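Local structure of putative nucleotidyltransferase (Sulfolobus solfataricus P2, 2RFF) at residues V99-W102 / G107-L110; V23-S28 / F77-V82. The protein probably transfers nucleotidyl groups, as a small single-domain member of the nucleotidyltransferase superfamily. All blocks are in the same frame, centred on the assembly; numbering follows the deposited sequence. Where two conformers were deposited one is given.

Contact 1: residues V99-W102 / G107-L110; sequences VLFW and GFVL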
loop_
_atom_site.group_PDB
_atom_site.type_symbol
_atom_site.label_atom_id
_atom_site.label_comp_id
_atom_site.label_asym_id
_atom_site.label_seq_id
_atom_site.Cartn_x
_atom_site.Cartn_y
_atom_site.Cartn_z
ATOM N N VAL A 99 8.079 1.219 2.178
ATOM C CA VAL A 99 7.860 1.509 3.586
ATOM C C VAL A 99 6.791 0.577 4.143
ATOM O O VAL A 99 5.752 0.436 3.538
ATOM C CB VAL A 99 7.368 2.963 3.771
ATOM C CG1 VAL A 99 6.804 3.188 5.188
ATOM C CG2 VAL A 99 8.484 3.919 3.433
ATOM N N LEU A 100 7.083 -0.100 5.261
ATOM C CA LEU A 100 6.110 -0.957 5.913
ATOM C C LEU A 100 4.977 -0.077 6.492
ATOM O O LEU A 100 5.170 0.823 7.298
ATOM C CB LEU A 100 6.764 -1.858 6.960
ATOM C CG LEU A 100 5.849 -2.895 7.613
ATOM C CD1 LEU A 100 5.482 -4.014 6.672
ATOM C CD2 LEU A 100 6.527 -3.481 8.872
ATOM N N PHE A 101 3.772 -0.394 6.059
ATOM C CA PHE A 101 2.596 0.378 6.404
ATOM C C PHE A 101 1.756 -0.359 7.431
ATOM O O PHE A 101 1.187 0.269 8.321
ATOM C CB PHE A 101 1.792 0.628 5.118
ATOM C CG PHE A 101 0.608 1.566 5.264
ATOM C CD1 PHE A 101 0.835 2.910 5.543
ATOM C CD2 PHE A 101 -0.694 1.112 5.038
ATOM C CE1 PHE A 101 -0.242 3.782 5.625
ATOM C CE2 PHE A 101 -1.784 1.992 5.143
ATOM C CZ PHE A 101 -1.559 3.321 5.456
ATOM N N TRP A 102 1.638 -1.672 7.259
ATOM C CA TRP A 102 0.812 -2.506 8.091
ATOM C C TRP A 102 1.373 -3.919 8.056
ATOM O O TRP A 102 1.968 -4.369 7.052
ATOM C CB TRP A 102 -0.631 -2.459 7.554
ATOM C CG TRP A 102 -1.641 -3.352 8.242
ATOM C CD1 TRP A 102 -2.485 -3.012 9.253
ATOM C CD2 TRP A 102 -1.877 -4.739 7.979
ATOM N NE1 TRP A 102 -3.270 -4.088 9.620
ATOM C CE2 TRP A 102 -2.894 -5.172 8.865
ATOM C CE3 TRP A 102 -1.323 -5.671 7.077
ATOM C CZ2 TRP A 102 -3.387 -6.495 8.862
ATOM C CZ3 TRP A 102 -1.787 -6.997 7.089
ATOM C CH2 TRP A 102 -2.820 -7.390 7.971
ATOM N N GLY A 107 -0.415 -4.385 13.367
ATOM C CA GLY A 107 -1.415 -3.368 13.016
ATOM C C GLY A 107 -0.736 -2.330 12.126
ATOM O O GLY A 107 0.234 -2.622 11.466
ATOM N N PHE A 108 -1.223 -1.103 12.120
ATOM C CA PHE A 108 -0.599 -0.034 11.325
ATOM C C PHE A 108 0.653 0.519 11.992
ATOM O O PHE A 108 0.698 0.661 13.205
ATOM C CB PHE A 108 -1.583 1.087 11.025
ATOM C CG PHE A 108 -2.689 0.653 10.162
ATOM C CD1 PHE A 108 -2.538 0.676 8.777
ATOM C CD2 PHE A 108 -3.854 0.112 10.707
ATOM C CE1 PHE A 108 -3.579 0.214 7.930
ATOM C CE2 PHE A 108 -4.893 -0.327 9.864
ATOM C CZ PHE A 108 -4.723 -0.298 8.471
ATOM N N VAL A 109 1.661 0.823 11.178
ATOM C CA VAL A 109 2.942 1.372 11.631
ATOM C C VAL A 109 2.752 2.897 11.674
ATOM O O VAL A 109 2.210 3.500 10.739
ATOM C CB VAL A 109 4.091 0.917 10.688
ATOM C CG1 VAL A 109 5.441 1.481 11.137
ATOM C CG2 VAL A 109 4.169 -0.574 10.649
ATOM N N LEU A 110 3.102 3.500 12.809
ATOM C CA LEU A 110 2.962 4.965 13.057
ATOM C C LEU A 110 1.536 5.577 12.992
ATOM O O LEU A 110 1.412 6.795 13.094
ATOM C CB LEU A 110 3.956 5.783 12.177
ATOM C CG LEU A 110 5.377 6.015 12.751
ATOM C CD1 LEU A 110 5.366 7.045 13.875
ATOM C CD2 LEU A 110 6.005 4.711 13.227
HETATM O O HOH W 1 0.838 3.075 8.546
#
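The carbonyl oxygen of F101 is gripped twice, by the backbone N-H of V109 and by a water, where strand 98-103 turns back into the short strand 107-108 as an antiparallel beta hairpin. The bond from V109 N to F101 O is 2.9 Å long and nearly straight at hydrogen (176°), although the donor stands 43° out of the carbonyl plane. The water donates to F101 O and to V109 O, at 2.8 Å and 2.6 Å, and so bridges the two segments just where the second strand gives way to loop. W102 and F108 form the adjoining non-hydrogen-bonded pair, in which W102 CA sends a CA-H...O contact of 3.4 Å to G107 O.

Both side chains of that pair lie on one face of the sheet and, with F101, make an aromatic cluster. The edge of the W102 five-membered ring meets the face of F108: CD1 of W102 sits over the centre of the F108 ring, 3.4 Å above its plane, with the two planes at 59°. F108 then turns its own edge to the face of F101 in an offset T-shaped pair. F101 and W102 can share this cluster although they are consecutive because a classic beta bulge in strand 98-103 sets both opposite V36 of strand 33-39. Helix 6-29 covers the cluster through L16, K20, V23 and A27.

V109 is directed at strand 98-103, its CB packing on L100 O. With CG1 anti to the backbone N, its other methyl, CG2, is left to meet L100 CD2 at 4.1 Å.

Contact 2: residues V23-S28 / F77-V82; sequences VEEVAS and FIRGNV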
loop_
_atom_site.group_PDB
_atom_site.type_symbol
_atom_site.label_atom_id
_atom_site.label_comp_id
_atom_site.label_asym_id
_atom_site.label_seq_id
_atom_site.Cartn_x
_atom_site.Cartn_y
_atom_site.Cartn_z
ATOM N N VAL A 23 -6.723 -0.555 3.391
ATOM C CA VAL A 23 -6.049 -1.709 4.075
ATOM C C VAL A 23 -6.965 -2.312 5.149
ATOM O O VAL A 23 -7.030 -3.525 5.291
ATOM C CB VAL A 23 -4.670 -1.328 4.641
ATOM C CG1 VAL A 23 -4.136 -2.463 5.521
ATOM C CG2 VAL A 23 -3.732 -0.962 3.449
ATOM N N GLU A 24 -7.677 -1.469 5.892
ATOM C CA GLU A 24 -8.636 -1.968 6.903
ATOM C C GLU A 24 -9.653 -2.914 6.296
ATOM O O GLU A 24 -9.941 -3.963 6.849
ATOM C CB GLU A 24 -9.389 -0.801 7.578
ATOM C CG GLU A 24 -8.507 -0.088 8.552
ATOM C CD GLU A 24 -9.126 1.122 9.220
ATOM O OE1 GLU A 24 -9.992 1.808 8.604
ATOM O OE2 GLU A 24 -8.691 1.387 10.382
ATOM N N GLU A 25 -10.149 -2.551 5.127
ATOM C CA GLU A 25 -11.146 -3.347 4.444
ATOM C C GLU A 25 -10.559 -4.646 3.923
ATOM O O GLU A 25 -11.119 -5.708 4.131
ATOM C CB GLU A 25 -11.793 -2.564 3.297
ATOM C CG GLU A 25 -12.561 -1.366 3.793
ATOM C CD GLU A 25 -13.075 -0.507 2.692
ATOM O OE1 GLU A 25 -13.052 -0.896 1.518
ATOM O OE2 GLU A 25 -13.529 0.601 3.002
ATOM N N VAL A 26 -9.431 -4.551 3.225
ATOM C CA VAL A 26 -8.707 -5.749 2.701
ATOM C C VAL A 26 -8.266 -6.696 3.829
ATOM O O VAL A 26 -8.538 -7.888 3.761
ATOM C CB VAL A 26 -7.555 -5.375 1.758
ATOM C CG1 VAL A 26 -6.831 -6.635 1.235
ATOM C CG2 VAL A 26 -8.071 -4.524 0.604
ATOM N N ALA A 27 -7.693 -6.145 4.893
ATOM C CA ALA A 27 -7.223 -6.965 6.039
ATOM C C ALA A 27 -8.398 -7.712 6.729
ATOM O O ALA A 27 -8.262 -8.810 7.155
ATOM C CB ALA A 27 -6.486 -6.121 7.041
ATOM N N SER A 28 -9.565 -7.086 6.772
ATOM C CA SER A 28 -10.776 -7.714 7.366
ATOM C C SER A 28 -11.359 -8.799 6.456
ATOM O O SER A 28 -12.076 -9.682 6.933
ATOM C CB SER A 28 -11.855 -6.678 7.702
ATOM O OG SER A 28 -12.553 -6.218 6.552
ATOM N N PHE A 77 -11.843 -2.867 -3.739
ATOM C CA PHE A 77 -11.510 -2.018 -2.615
ATOM C C PHE A 77 -10.754 -0.765 -3.020
ATOM O O PHE A 77 -10.612 0.137 -2.202
ATOM C CB PHE A 77 -10.619 -2.787 -1.630
ATOM C CG PHE A 77 -11.254 -4.038 -1.078
ATOM C CD1 PHE A 77 -12.039 -4.010 0.062
ATOM C CD2 PHE A 77 -10.998 -5.267 -1.669
ATOM C CE1 PHE A 77 -12.608 -5.196 0.581
ATOM C CE2 PHE A 77 -11.556 -6.440 -1.178
ATOM C CZ PHE A 77 -12.363 -6.403 -0.036
ATOM N N ILE A 78 -10.261 -0.706 -4.260
ATOM C CA ILE A 78 -9.420 0.387 -4.701
ATOM C C ILE A 78 -10.282 1.553 -5.152
ATOM O O ILE A 78 -11.255 1.360 -5.905
ATOM C CB ILE A 78 -8.461 -0.045 -5.843
ATOM C CG1 ILE A 78 -7.589 -1.230 -5.438
ATOM C CG2 ILE A 78 -7.543 1.115 -6.323
ATOM C CD1 ILE A 78 -6.714 -1.035 -4.153
ATOM N N ARG A 79 -9.956 2.739 -4.649
ATOM C CA ARG A 79 -10.612 4.006 -5.039
ATOM C C ARG A 79 -9.653 5.150 -4.797
ATOM O O ARG A 79 -8.628 4.966 -4.136
ATOM C CB ARG A 79 -11.937 4.277 -4.328
ATOM C CG ARG A 79 -11.856 4.542 -2.854
ATOM C CD ARG A 79 -11.657 3.309 -2.057
ATOM N NE ARG A 79 -11.965 3.620 -0.670
ATOM C CZ ARG A 79 -12.111 2.730 0.301
ATOM N NH1 ARG A 79 -11.927 1.429 0.079
ATOM N NH2 ARG A 79 -12.415 3.167 1.524
ATOM N N GLY A 80 -9.948 6.300 -5.377
ATOM C CA GLY A 80 -9.087 7.462 -5.267
ATOM C C GLY A 80 -7.867 7.342 -6.162
ATOM O O GLY A 80 -7.792 6.451 -6.986
ATOM N N ASN A 81 -6.881 8.199 -5.925
ATOM C CA ASN A 81 -5.696 8.298 -6.750
ATOM C C ASN A 81 -4.668 7.290 -6.204
ATOM O O ASN A 81 -3.693 7.670 -5.550
ATOM C CB ASN A 81 -5.200 9.743 -6.641
ATOM C CG ASN A 81 -4.153 10.055 -7.612
ATOM O OD1 ASN A 81 -4.115 9.452 -8.679
ATOM N ND2 ASN A 81 -3.291 11.030 -7.284
ATOM N N VAL A 82 -4.962 6.017 -6.463
ATOM C CA VAL A 82 -4.254 4.876 -5.891
ATOM C C VAL A 82 -3.890 3.874 -6.970
ATOM O O VAL A 82 -4.659 3.579 -7.857
ATOM C CB VAL A 82 -5.184 4.139 -4.833
ATOM C CG1 VAL A 82 -4.543 2.806 -4.354
ATOM C CG2 VAL A 82 -5.436 5.028 -3.622
#
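F77 and E25 bury the most surface here, followed by V26, as the loop 77-82 runs along helix 6-29 in this alpha/beta nucleotidyltransferase fold. The loop leads from helix 67-74 into the edge strand 82-88, and at its start the CB of F77 is directed toward helix 6-29. V26 meets the F77 ring over one face in a CH-pi contact, with CG2 4.0 Å from the ring centroid and 25° off the normal. The methyl is displaced toward the rim on the CB side, which explains why its nearest ring atom is CG. With CG1 anti to the backbone N of V26, CG2 is the methyl that reaches the ring. V26 also packs on F57 and F59 of the sheet.

E25 lies alongside F77, the two side chains running antiparallel: its CB lies 3.6 Å from F77 CD1, and its carboxylate continues to R79. There the salt bridge is end-on and two-pronged, NH1 of R79 to OE1 of E25 at 3.0 Å and NH2 to OE2 at 3.2 Å. The guanidinium and carboxylate planes differ by 26°, and both nitrogens meet their oxygens from above the carboxylate plane, about 45° out of it, so the pairing is not coplanar. Neither bond is straight at hydrogen. E21, one helical turn before E25, forms a second salt bridge with R79 NH2, giving the arginine two acidic partners. Within the loop, a bond of 2.9 Å from R79 NH1 to F77 O, lying near the guanidinium plane, helps fix the group's rotation.

Overall arrangement
From the N terminus the chain first forms helix 6-29, whose residues 23-28 meet a partner far along the chain, beyond strands 33-39 and 53-59 and helix 67-74. Contact 2 closes this long loop, with 48 residues between its segments, just before edge strand 82-88. Contact 1 opens later and spans only four residues, closing the C-terminal hairpin at the other edge of the sheet. The two are therefore in series, neither nested nor crossed. Their centres lie 14 Å apart, yet they touch through the helix: W102 CZ2 meets A27 CB at 3.6 Å, and F108 packs on V23 and E24. Helix 6-29 thus ties both regions together.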